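Local coordinates for putative cell adhesion protein (Bacteroides eggerthii, PDB 4GPV) that probably serves as a structural subunit of fimbriae, the adhesive surface pili of this gut bacterium, at residues T268-G272 / G273-P277. Sequence-based numbering, arbitrary orientation.
Sequences TKTVG and GTSSP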
loop_
_atom_site.group_PDB
_atom_site.type_symbol
_atom_site.label_atom_id
_atom_site.label_comp_id
_atom_site.label_asym_id
_atom_site.label_seq_id
_atom_site.Cartn_x
_atom_site.Cartn_y
_atom_site.Cartn_z
ATOM N N THR A 268 16.432 -10.467 -18.355
ATOM C CA THR A 268 16.942 -10.253 -19.715
ATOM C C THR A 268 17.261 -11.615 -20.327
ATOM O O THR A 268 18.053 -12.389 -19.765
ATOM C CB THR A 268 18.157 -9.330 -19.743
ATOM O OG1 THR A 268 17.771 -8.060 -19.197
ATOM C CG2 THR A 268 18.673 -9.111 -21.161
ATOM N N LYS A 269 16.651 -11.891 -21.482
ATOM C CA LYS A 269 16.919 -13.133 -22.217
ATOM C C LYS A 269 17.834 -12.804 -23.390
ATOM O O LYS A 269 17.531 -11.871 -24.137
ATOM C CB LYS A 269 15.612 -13.775 -22.700
ATOM C CG LYS A 269 15.778 -15.117 -23.433
ATOM C CD LYS A 269 14.416 -15.571 -23.970
ATOM C CE LYS A 269 14.485 -16.921 -24.631
ATOM N NZ LYS A 269 13.202 -17.296 -25.278
ATOM N N THR A 270 18.932 -13.573 -23.552
ATOM C CA THR A 270 19.873 -13.377 -24.651
ATOM C C THR A 270 19.946 -14.667 -25.486
ATOM O O THR A 270 20.180 -15.762 -24.961
ATOM C CB THR A 270 21.256 -12.916 -24.156
ATOM O OG1 THR A 270 21.103 -11.733 -23.387
ATOM C CG2 THR A 270 22.215 -12.642 -25.306
ATOM N N VAL A 271 19.686 -14.517 -26.779
ATOM C CA VAL A 271 19.727 -15.620 -27.759
ATOM C C VAL A 271 20.480 -15.111 -28.971
ATOM O O VAL A 271 19.964 -14.269 -29.709
ATOM C CB VAL A 271 18.331 -16.162 -28.156
ATOM C CG1 VAL A 271 18.475 -17.358 -29.097
ATOM C CG2 VAL A 271 17.486 -16.520 -26.941
ATOM N N GLY A 272 21.702 -15.593 -29.140
ATOM C CA GLY A 272 22.571 -15.122 -30.210
ATOM C C GLY A 272 22.827 -13.639 -30.009
ATOM O O GLY A 272 23.098 -13.214 -28.886
ATOM N N GLY A 273 22.595 -12.854 -31.058
ATOM C CA GLY A 273 22.775 -11.405 -31.037
ATOM C C GLY A 273 21.590 -10.601 -30.537
ATOM O O GLY A 273 21.551 -9.383 -30.734
ATOM N N THR A 274 20.597 -11.248 -29.895
ATOM C CA THR A 274 19.449 -10.470 -29.413
ATOM C C THR A 274 19.231 -10.609 -27.916
ATOM O O THR A 274 19.119 -11.729 -27.423
ATOM C CB THR A 274 18.143 -10.855 -30.137
ATOM O OG1 THR A 274 17.794 -12.179 -29.754
ATOM C CG2 THR A 274 18.227 -10.744 -31.654
ATOM N N SER A 275 19.129 -9.471 -27.205
ATOM C CA SER A 275 18.745 -9.418 -25.793
ATOM C C SER A 275 17.410 -8.705 -25.697
ATOM O O SER A 275 17.196 -7.694 -26.378
ATOM C CB SER A 275 19.801 -8.718 -24.939
ATOM O OG SER A 275 21.025 -9.438 -24.995
ATOM N N SER A 276 16.503 -9.230 -24.872
ATOM C CA SER A 276 15.180 -8.630 -24.760
ATOM C C SER A 276 14.637 -8.813 -23.362
ATOM O O SER A 276 14.986 -9.792 -22.702
ATOM C CB SER A 276 14.224 -9.256 -25.786
ATOM O OG SER A 276 14.207 -10.671 -25.702
ATOM N N PRO A 277 13.756 -7.910 -22.898
ATOM C CA PRO A 277 13.186 -8.086 -21.558
ATOM C C PRO A 277 12.102 -9.177 -21.544
ATOM O O PRO A 277 11.301 -9.325 -22.484
ATOM C CB PRO A 277 12.602 -6.706 -21.227
ATOM C CG PRO A 277 12.366 -6.064 -22.525
ATOM C CD PRO A 277 13.274 -6.668 -23.546
HETATM O O HOH W 1 16.006 -12.351 -26.520
#
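With OG1 of Thr270 (chi1 -56°) and OG of Ser275 each set anti to its own carbonyl carbon, the two hydroxyls of this non-hydrogen-bonded pair meet tip to tip: Thr270 OG1 lies 2.8 Å from Ser275 OG, a hydrogen bond in which either could donate. Ser275 OG is also 3.4 Å from Thr270 CG2, and on that face Ser275 CB touches both threonines, Thr268 CG2 at 4.0 Å and Thr270 OG1 at 3.6 Å. A valine in place of Thr270 would probably leave the Ser275 hydroxyl without its mate across the strands. On the other face, in the conformer described here, Thr274 OG1 stands between its backbone N and carbonyl carbon (chi1 68°), a torsion that points it back at the turn, where it donates to Val271 O over 3.0 Å, in the carbonyl plane and on a lone pair. Thr274 N reaches that oxygen from above the plane, so in this conformer two donors from one residue grip a single acceptor. Ser276 OG, also on this face, binds a water oxygen at 2.6 Å; the water donates to Lys269 O, which accepts Ser276 N as well, and so bridges the strands. Backbone bonds frame the ladder: Lys269 N to Ser276 O is nearly straight (170° at the hydrogen). Strand 176-193 flanks the outer side of 268-271, with Lys269 and Val271 touching Ile176, while Thr268 OG1 is held by Asp181. Gly272 has the positive phi that favours glycine, and with Gly273 it forms the corner of a type II' turn from Val271 to Thr274, closing a two-residue antiparallel beta hairpin at the surface of the FimA-like C-terminal domain.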